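Local coordinates for nitroreductase family protein (Sphingopyxis sp., PDB 7DP1) that probably uses NADPH and bound FMN to reduce nitro groups of dinitroaniline herbicides, as a member of the nitroreductase family, at residues Q127-F139 against C173-V185. The protein carries 1 engineered substitution. Numbering follows the deposited sequence.
With FMN (flavin mononucleotide), chain C.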
ATOM      1  N   GLN A 127      -8.707 -14.065 -19.298  1.00 66.97           N
ATOM      2  CA  GLN A 127      -7.889 -14.982 -18.513  1.00 61.91           C
ATOM      3  C   GLN A 127      -7.766 -14.478 -17.079  1.00 57.32           C
ATOM      4  O   GLN A 127      -7.517 -15.260 -16.159  1.00 55.95           O
ATOM      5  CB  GLN A 127      -6.502 -15.131 -19.135  1.00 62.78           C
ATOM      6  CG  GLN A 127      -6.472 -15.972 -20.406  1.00 70.95           C
ATOM      7  CD  GLN A 127      -6.474 -17.468 -20.140  1.00 80.12           C
ATOM      8  OE1 GLN A 127      -6.760 -17.915 -19.033  1.00 82.95           O
ATOM      9  NE2 GLN A 127      -6.159 -18.250 -21.165  1.00 90.62           N
ATOM     10  N   ASN A 128      -7.957 -13.171 -16.895  1.00 57.01           N
ATOM     11  CA  ASN A 128      -7.946 -12.555 -15.562  1.00 55.00           C
ATOM     12  C   ASN A 128      -8.882 -13.316 -14.634  1.00 51.21           C
ATOM     13  O   ASN A 128      -8.590 -13.542 -13.458  1.00 50.17           O
ATOM     14  CB  ASN A 128      -8.394 -11.083 -15.617  1.00 48.34           C
ATOM     15  CG  ASN A 128      -7.243 -10.104 -15.826  1.00 50.74           C
ATOM     16  OD1 ASN A 128      -6.648  -9.620 -14.867  1.00 46.02           O
ATOM     17  ND2 ASN A 128      -6.966  -9.768 -17.085  1.00 55.04           N
ATOM     18  N   TYR A 129     -10.030 -13.697 -15.172  1.00 52.27           N
ATOM     19  CA  TYR A 129     -11.069 -14.287 -14.351  1.00 52.56           C
ATOM     20  C   TYR A 129     -10.842 -15.788 -14.121  1.00 51.02           C
ATOM     21  O   TYR A 129     -11.661 -16.453 -13.484  1.00 43.49           O
ATOM     22  CB  TYR A 129     -12.431 -13.983 -14.973  1.00 46.62           C
ATOM     23  CG  TYR A 129     -12.679 -12.485 -14.922  1.00 53.19           C
ATOM     24  CD1 TYR A 129     -12.876 -11.836 -13.705  1.00 50.17           C
ATOM     25  CD2 TYR A 129     -12.666 -11.708 -16.080  1.00 59.55           C
ATOM     26  CE1 TYR A 129     -13.075 -10.454 -13.645  1.00 51.19           C
ATOM     27  CE2 TYR A 129     -12.870 -10.323 -16.027  1.00 49.03           C
ATOM     28  CZ  TYR A 129     -13.076  -9.712 -14.811  1.00 51.08           C
ATOM     29  OH  TYR A 129     -13.281  -8.353 -14.753  1.00 55.51           O
ATOM     30  N   ARG A 130      -9.697 -16.290 -14.586  1.00 44.80           N
ATOM     31  CA  ARG A 130      -9.188 -17.576 -14.133  1.00 52.63           C
ATOM     32  C   ARG A 130      -7.868 -17.402 -13.373  1.00 53.90           C
ATOM     33  O   ARG A 130      -7.130 -18.364 -13.169  1.00 50.22           O
ATOM     34  CB  ARG A 130      -8.938 -18.503 -15.323  1.00 55.68           C
ATOM     35  CG  ARG A 130      -9.978 -18.457 -16.414  1.00 68.57           C
ATOM     36  CD  ARG A 130      -9.576 -19.380 -17.567  1.00 78.64           C
ATOM     37  NE  ARG A 130     -10.430 -20.553 -17.701  1.00 90.82           N
ATOM     38  CZ  ARG A 130     -11.602 -20.556 -18.326  1.00 92.65           C
ATOM     39  NH1 ARG A 130     -12.064 -19.441 -18.874  1.00 99.10           N
ATOM     40  NH2 ARG A 130     -12.310 -21.672 -18.403  1.00 87.61           N
ATOM     41  N   GLY A 131      -7.594 -16.185 -12.913  1.00 51.07           N
ATOM     42  CA  GLY A 131      -6.396 -15.924 -12.137  1.00 45.91           C
ATOM     43  C   GLY A 131      -5.152 -16.262 -12.943  1.00 50.27           C
ATOM     44  O   GLY A 131      -4.087 -16.548 -12.393  1.00 51.85           O
ATOM     45  N   PHE A 132      -5.299 -16.222 -14.263  1.00 47.56           N
ATOM     46  CA  PHE A 132      -4.219 -16.570 -15.180  1.00 51.38           C
ATOM     47  C   PHE A 132      -3.701 -17.964 -14.884  1.00 50.97           C
ATOM     48  O   PHE A 132      -2.522 -18.237 -15.092  1.00 54.57           O
ATOM     49  CB  PHE A 132      -3.071 -15.556 -15.099  1.00 51.32           C
ATOM     50  CG  PHE A 132      -3.480 -14.147 -15.415  1.00 49.60           C
ATOM     51  CD1 PHE A 132      -3.959 -13.817 -16.671  1.00 50.78           C
ATOM     52  CD2 PHE A 132      -3.394 -13.154 -14.457  1.00 50.93           C
ATOM     53  CE1 PHE A 132      -4.329 -12.519 -16.973  1.00 51.76           C
ATOM     54  CE2 PHE A 132      -3.774 -11.854 -14.748  1.00 48.70           C
ATOM     55  CZ  PHE A 132      -4.244 -11.535 -16.010  1.00 44.33           C
ATOM     56  N   GLY A 133      -4.569 -18.824 -14.349  1.00 47.21           N
ATOM     57  CA  GLY A 133      -4.205 -20.203 -14.093  1.00 50.60           C
ATOM     58  C   GLY A 133      -3.557 -20.462 -12.748  1.00 55.21           C
ATOM     59  O   GLY A 133      -3.061 -21.556 -12.489  1.00 61.55           O
ATOM     60  N   ALA A 134      -3.540 -19.451 -11.896  1.00 50.70           N
ATOM     61  CA  ALA A 134      -3.024 -19.617 -10.546  1.00 54.58           C
ATOM     62  C   ALA A 134      -3.924 -20.560  -9.747  1.00 54.86           C
ATOM     63  O   ALA A 134      -5.151 -20.515  -9.876  1.00 50.61           O
ATOM     64  CB  ALA A 134      -2.905 -18.286  -9.859  1.00 45.25           C
ATOM     65  N   PRO A 135      -3.311 -21.421  -8.923  1.00 49.91           N
ATOM     66  CA  PRO A 135      -4.033 -22.410  -8.107  1.00 50.10           C
ATOM     67  C   PRO A 135      -4.714 -21.813  -6.878  1.00 49.05           C
ATOM     68  O   PRO A 135      -5.628 -22.427  -6.333  1.00 49.31           O
ATOM     69  CB  PRO A 135      -2.930 -23.386  -7.690  1.00 49.28           C
ATOM     70  CG  PRO A 135      -1.705 -22.543  -7.657  1.00 60.03           C
ATOM     71  CD  PRO A 135      -1.852 -21.564  -8.795  1.00 53.54           C
ATOM     72  N   VAL A 136      -4.271 -20.635  -6.463  1.00 39.23           N
ATOM     73  CA  VAL A 136      -4.750 -19.986  -5.245  1.00 49.33           C
ATOM     74  C   VAL A 136      -5.176 -18.560  -5.549  1.00 48.34           C
ATOM     75  O   VAL A 136      -4.524 -17.876  -6.335  1.00 48.95           O
ATOM     76  CB  VAL A 136      -3.647 -19.977  -4.140  1.00 42.68           C
ATOM     77  CG1 VAL A 136      -4.003 -19.023  -3.007  1.00 35.84           C
ATOM     78  CG2 VAL A 136      -3.385 -21.408  -3.610  1.00 40.50           C
ATOM     79  N   MET A 137      -6.284 -18.115  -4.968  1.00 44.31           N
ATOM     80  CA  MET A 137      -6.703 -16.724  -5.139  1.00 36.33           C
ATOM     81  C   MET A 137      -7.047 -16.102  -3.787  1.00 40.61           C
ATOM     82  O   MET A 137      -7.868 -16.642  -3.039  1.00 42.24           O
ATOM     83  CB  MET A 137      -7.907 -16.617  -6.087  1.00 35.11           C
ATOM     84  CG  MET A 137      -8.512 -15.213  -6.167  1.00 37.92           C
ATOM     85  SD  MET A 137      -7.405 -14.016  -6.983  1.00 39.09           S
ATOM     86  CE  MET A 137      -7.203 -14.866  -8.561  1.00 32.09           C
ATOM     87  N   LEU A 138      -6.397 -14.982  -3.477  1.00 36.44           N
ATOM     88  CA  LEU A 138      -6.671 -14.216  -2.257  1.00 30.36           C
ATOM     89  C   LEU A 138      -7.541 -13.034  -2.584  1.00 29.27           C
ATOM     90  O   LEU A 138      -7.186 -12.202  -3.431  1.00 35.97           O
ATOM     91  CB  LEU A 138      -5.369 -13.732  -1.612  1.00 32.04           C
ATOM     92  CG  LEU A 138      -5.452 -12.812  -0.394  1.00 40.23           C
ATOM     93  CD1 LEU A 138      -4.319 -13.115   0.554  1.00 45.81           C
ATOM     94  CD2 LEU A 138      -5.380 -11.347  -0.805  1.00 35.25           C
ATOM     95  N   PHE A 139      -8.635 -12.909  -1.856  1.00 32.48           N
ATOM     96  CA  PHE A 139      -9.501 -11.755  -2.006  1.00 29.68           C
ATOM     97  C   PHE A 139      -9.337 -10.868  -0.792  1.00 35.51           C
ATOM     98  O   PHE A 139      -9.626 -11.273   0.349  1.00 31.99           O
ATOM     99  CB  PHE A 139     -10.953 -12.173  -2.179  1.00 29.91           C
ATOM    100  CG  PHE A 139     -11.240 -12.800  -3.508  1.00 35.40           C
ATOM    101  CD1 PHE A 139     -11.309 -12.019  -4.646  1.00 34.67           C
ATOM    102  CD2 PHE A 139     -11.445 -14.171  -3.620  1.00 35.45           C
ATOM    103  CE1 PHE A 139     -11.571 -12.591  -5.891  1.00 43.66           C
ATOM    104  CE2 PHE A 139     -11.703 -14.753  -4.847  1.00 38.75           C
ATOM    105  CZ  PHE A 139     -11.781 -13.959  -5.997  1.00 36.72           C
ATOM    106  N   CYS A 173      -0.196 -12.028  -8.952  1.00 41.51           N
ATOM    107  CA  CYS A 173      -0.756 -10.970  -9.762  1.00 37.37           C
ATOM    108  C   CYS A 173      -1.844 -10.293  -8.959  1.00 37.15           C
ATOM    109  O   CYS A 173      -2.873 -10.906  -8.700  1.00 36.97           O
ATOM    110  CB  CYS A 173      -1.339 -11.526 -11.073  1.00 31.88           C
ATOM    111  SG  CYS A 173      -1.741 -10.194 -12.262  1.00 43.08           S
ATOM    112  N   PRO A 174      -1.624  -9.037  -8.542  1.00 35.50           N
ATOM    113  CA  PRO A 174      -2.738  -8.294  -7.948  1.00 32.29           C
ATOM    114  C   PRO A 174      -3.794  -8.061  -9.025  1.00 35.20           C
ATOM    115  O   PRO A 174      -3.438  -7.837 -10.178  1.00 39.51           O
ATOM    116  CB  PRO A 174      -2.090  -6.992  -7.479  1.00 35.90           C
ATOM    117  CG  PRO A 174      -0.855  -6.862  -8.325  1.00 30.60           C
ATOM    118  CD  PRO A 174      -0.390  -8.228  -8.634  1.00 37.97           C
ATOM    119  N   GLN A 175      -5.071  -8.181  -8.679  1.00 31.39           N
ATOM    120  CA  GLN A 175      -6.141  -8.091  -9.683  1.00 33.14           C
ATOM    121  C   GLN A 175      -7.343  -7.296  -9.209  1.00 36.80           C
ATOM    122  O   GLN A 175      -8.117  -7.784  -8.395  1.00 36.91           O
ATOM    123  CB  GLN A 175      -6.639  -9.472 -10.074  1.00 31.84           C
ATOM    124  CG  GLN A 175      -5.679 -10.347 -10.828  1.00 35.68           C
ATOM    125  CD  GLN A 175      -6.386 -11.590 -11.327  1.00 41.89           C
ATOM    126  OE1 GLN A 175      -6.635 -12.519 -10.561  1.00 36.74           O
ATOM    127  NE2 GLN A 175      -6.748 -11.600 -12.610  1.00 44.32           N
ATOM    128  N   GLU A 176      -7.539  -6.105  -9.761  1.00 28.91           N
ATOM    129  CA  GLU A 176      -8.727  -5.325  -9.435  1.00 34.34           C
ATOM    130  C   GLU A 176      -9.923  -5.750 -10.270  1.00 32.72           C
ATOM    131  O   GLU A 176     -11.048  -5.296 -10.040  1.00 37.45           O
ATOM    132  CB  GLU A 176      -8.463  -3.844  -9.649  1.00 39.68           C
ATOM    133  CG  GLU A 176      -8.202  -3.101  -8.383  1.00 46.38           C
ATOM    134  CD  GLU A 176      -7.345  -1.869  -8.617  1.00 50.26           C
ATOM    135  OE1 GLU A 176      -7.084  -1.527  -9.795  1.00 42.52           O
ATOM    136  OE2 GLU A 176      -6.936  -1.255  -7.614  1.00 51.67           O
ATOM    137  N   CYS A 177      -9.681  -6.603 -11.257  1.00 33.79           N
ATOM    138  CA  CYS A 177     -10.752  -7.013 -12.166  1.00 39.24           C
ATOM    139  C   CYS A 177     -11.934  -7.656 -11.422  1.00 39.99           C
ATOM    140  O   CYS A 177     -13.082  -7.550 -11.853  1.00 38.38           O
ATOM    141  CB  CYS A 177     -10.204  -7.983 -13.216  1.00 43.38           C
ATOM    142  SG  CYS A 177      -9.471  -9.478 -12.505  1.00 54.40           S
ATOM    143  N   TRP A 178     -11.646  -8.294 -10.290  1.00 44.14           N
ATOM    144  CA  TRP A 178     -12.677  -8.950  -9.482  1.00 42.45           C
ATOM    145  C   TRP A 178     -13.660  -7.947  -8.873  1.00 41.74           C
ATOM    146  O   TRP A 178     -14.825  -8.275  -8.612  1.00 34.73           O
ATOM    147  CB  TRP A 178     -12.017  -9.798  -8.377  1.00 35.60           C
ATOM    148  CG  TRP A 178     -11.169 -10.912  -8.968  1.00 37.86           C
ATOM    149  CD1 TRP A 178      -9.807 -10.931  -9.088  1.00 29.86           C
ATOM    150  CD2 TRP A 178     -11.642 -12.125  -9.578  1.00 32.54           C
ATOM    151  NE1 TRP A 178      -9.406 -12.083  -9.720  1.00 43.37           N
ATOM    152  CE2 TRP A 178     -10.514 -12.835 -10.025  1.00 42.08           C
ATOM    153  CE3 TRP A 178     -12.914 -12.684  -9.767  1.00 36.87           C
ATOM    154  CZ2 TRP A 178     -10.611 -14.082 -10.648  1.00 40.77           C
ATOM    155  CZ3 TRP A 178     -13.015 -13.925 -10.398  1.00 44.34           C
ATOM    156  CH2 TRP A 178     -11.872 -14.608 -10.828  1.00 42.10           C
ATOM    157  N   ALA A 179     -13.198  -6.720  -8.647  1.00 35.16           N
ATOM    158  CA  ALA A 179     -14.077  -5.700  -8.097  1.00 32.42           C
ATOM    159  C   ALA A 179     -15.167  -5.297  -9.095  1.00 36.28           C
ATOM    160  O   ALA A 179     -16.151  -4.672  -8.708  1.00 46.82           O
ATOM    161  CB  ALA A 179     -13.255  -4.460  -7.650  1.00 28.92           C
ATOM    162  N   MET A 180     -15.000  -5.661 -10.366  1.00 36.74           N
ATOM    163  CA  MET A 180     -16.064  -5.502 -11.377  1.00 38.48           C
ATOM    164  C   MET A 180     -17.316  -6.320 -11.087  1.00 38.07           C
ATOM    165  O   MET A 180     -18.379  -6.036 -11.631  1.00 43.18           O
ATOM    166  CB  MET A 180     -15.550  -5.863 -12.772  1.00 45.08           C
ATOM    167  CG  MET A 180     -14.616  -4.819 -13.370  1.00 49.48           C
ATOM    168  SD  MET A 180     -15.552  -3.393 -13.969  1.00 80.11           S
ATOM    169  CE  MET A 180     -15.601  -2.342 -12.517  1.00 60.91           C
ATOM    170  N   TYR A 181     -17.178  -7.357 -10.268  1.00 43.40           N
ATOM    171  CA  TYR A 181     -18.315  -8.215  -9.919  1.00 48.88           C
ATOM    172  C   TYR A 181     -18.307  -8.466  -8.421  1.00 45.87           C
ATOM    173  O   TYR A 181     -18.539  -9.596  -7.989  1.00 42.50           O
ATOM    174  CB  TYR A 181     -18.270  -9.562 -10.657  1.00 40.20           C
ATOM    175  CG  TYR A 181     -18.152  -9.425 -12.142  1.00 47.18           C
ATOM    176  CD1 TYR A 181     -19.273  -9.146 -12.921  1.00 43.94           C
ATOM    177  CD2 TYR A 181     -16.919  -9.544 -12.772  1.00 40.52           C
ATOM    178  CE1 TYR A 181     -19.174  -9.000 -14.279  1.00 55.50           C
ATOM    179  CE2 TYR A 181     -16.811  -9.400 -14.141  1.00 52.10           C
ATOM    180  CZ  TYR A 181     -17.942  -9.126 -14.889  1.00 53.33           C
ATOM    181  OH  TYR A 181     -17.849  -8.980 -16.254  1.00 52.30           O
ATOM    182  N   GLY A 182     -18.037  -7.414  -7.649  1.00 40.63           N
ATOM    183  CA  GLY A 182     -17.867  -7.519  -6.211  1.00 38.84           C
ATOM    184  C   GLY A 182     -18.971  -8.295  -5.506  1.00 44.53           C
ATOM    185  O   GLY A 182     -18.691  -9.210  -4.726  1.00 41.23           O
ATOM    186  N   ALA A 183     -20.219  -7.940  -5.800  1.00 40.34           N
ATOM    187  CA  ALA A 183     -21.374  -8.540  -5.132  1.00 42.56           C
ATOM    188  C   ALA A 183     -21.424 -10.045  -5.331  1.00 49.61           C
ATOM    189  O   ALA A 183     -21.706 -10.785  -4.394  1.00 48.26           O
ATOM    190  CB  ALA A 183     -22.672  -7.906  -5.627  1.00 48.21           C
ATOM    191  N   THR A 184     -21.161 -10.491  -6.556  1.00 55.21           N
ATOM    192  CA  THR A 184     -21.116 -11.919  -6.856  1.00 54.45           C
ATOM    193  C   THR A 184     -19.990 -12.602  -6.083  1.00 48.80           C
ATOM    194  O   THR A 184     -20.196 -13.626  -5.448  1.00 42.03           O
ATOM    195  CB  THR A 184     -20.904 -12.191  -8.350  1.00 50.27           C
ATOM    196  OG1 THR A 184     -22.051 -11.758  -9.081  1.00 47.80           O
ATOM    197  CG2 THR A 184     -20.685 -13.682  -8.589  1.00 46.42           C
ATOM    198  N   VAL A 185     -18.795 -12.034  -6.159  1.00 41.65           N
ATOM    199  CA  VAL A 185     -17.650 -12.593  -5.444  1.00 45.17           C
ATOM    200  C   VAL A 185     -17.951 -12.682  -3.946  1.00 46.23           C
ATOM    201  O   VAL A 185     -17.791 -13.747  -3.341  1.00 41.09           O
ATOM    202  CB  VAL A 185     -16.383 -11.761  -5.683  1.00 44.72           C
ATOM    203  CG1 VAL A 185     -15.173 -12.326  -4.880  1.00 34.75           C
ATOM    204  CG2 VAL A 185     -16.077 -11.679  -7.176  1.00 45.52           C
TER
HETATM  205  N1  FMN C 301      -3.033  -6.570 -13.708  1.00 38.95           N
HETATM  206  C2  FMN C 301      -3.943  -7.227 -14.510  1.00 46.71           C
HETATM  207  O2  FMN C 301      -3.577  -7.770 -15.545  1.00 58.50           O
HETATM  208  N3  FMN C 301      -5.274  -7.282 -14.167  1.00 46.88           N
HETATM  209  C4  FMN C 301      -5.724  -6.685 -13.014  1.00 44.80           C
HETATM  210  O4  FMN C 301      -6.930  -6.763 -12.716  1.00 44.87           O
HETATM  211  C4A FMN C 301      -4.806  -6.010 -12.210  1.00 43.58           C
HETATM  212  N5  FMN C 301      -5.218  -5.391 -11.051  1.00 44.63           N
HETATM  213  C5A FMN C 301      -4.317  -4.737 -10.234  1.00 43.62           C
HETATM  214  C6  FMN C 301      -4.780  -4.139  -9.065  1.00 44.98           C
HETATM  215  C7  FMN C 301      -3.898  -3.475  -8.233  1.00 44.72           C
HETATM  216  C7M FMN C 301      -4.367  -2.832  -6.964  1.00 31.08           C
HETATM  217  C8  FMN C 301      -2.553  -3.408  -8.565  1.00 40.52           C
HETATM  218  C8M FMN C 301      -1.640  -2.693  -7.612  1.00 30.50           C
HETATM  219  C9  FMN C 301      -2.081  -4.004  -9.737  1.00 25.55           C
HETATM  220  C9A FMN C 301      -2.968  -4.673 -10.584  1.00 32.12           C
HETATM  221  N10 FMN C 301      -2.552  -5.281 -11.758  1.00 35.18           N
HETATM  222  C10 FMN C 301      -3.463  -5.945 -12.565  1.00 39.64           C
HETATM  223  C1' FMN C 301      -1.114  -5.272 -12.170  1.00 29.70           C
HETATM  224  C2' FMN C 301      -0.618  -3.956 -12.765  1.00 41.66           C
HETATM  225  O2' FMN C 301      -1.015  -3.871 -14.110  1.00 36.80           O
HETATM  226  C3' FMN C 301       0.905  -3.953 -12.686  1.00 30.90           C
HETATM  227  O3' FMN C 301       1.239  -3.809 -11.321  1.00 30.17           O
HETATM  228  C4' FMN C 301       1.568  -2.811 -13.451  1.00 44.08           C
HETATM  229  O4' FMN C 301       1.382  -2.891 -14.853  1.00 40.95           O
HETATM  230  C5' FMN C 301       3.053  -2.888 -13.188  1.00 40.55           C
HETATM  231  O5' FMN C 301       3.505  -4.132 -13.664  1.00 40.26           O
HETATM  232  P   FMN C 301       4.355  -5.037 -12.641  1.00 44.50           P
HETATM  233  O1P FMN C 301       4.527  -6.404 -13.239  1.00 40.32           O
HETATM  234  O2P FMN C 301       5.700  -4.374 -12.396  1.00 43.64           O
HETATM  235  O3P FMN C 301       3.600  -5.116 -11.326  1.00 38.00           O
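The indole of Trp178 takes a ring edge on each of its two faces: Tyr129 points its edge at the six-membered ring (planes at 85°), while from the opposite side Phe139 stands perpendicular over the five-membered ring, CE1 3.5 Å from Trp178 CG. In the indole plane, Trp178 NE1 gives a nearly straight 2.9 Å bond to Gln175 OE1, whose carbonyl it meets from above. The other end of that amide works across the contact: Gln175 NE2 donates to Asn128 O at 2.8 Å and to Asn128 OD1 at 3.0 Å. In this FMN-dependent nitroreductase fold Trp178 is thus a second-shell residue, holding Gln175, which lies against the flavin and grips Asn128, whose OD1 also accepts from FMN N3 (2.8 Å). The backbone N atoms of Glu176 and Cys177 separately donate to FMN N5 and O4. Replacing Trp178 by an alanine would probably leave Gln175 OE1 without its indole donor, the amide held from its NE2 end only, and open a gap between Tyr129 and Phe139. Tyr129 OH donates to Cys177 O at 3.0 Å, and the face of the Tyr129 ring receives the edge of Tyr181 in an offset T-shaped pair. Val185 turns CG1 away from its own N (chi1 178°) and lays that methyl over the centre of the Phe139 ring.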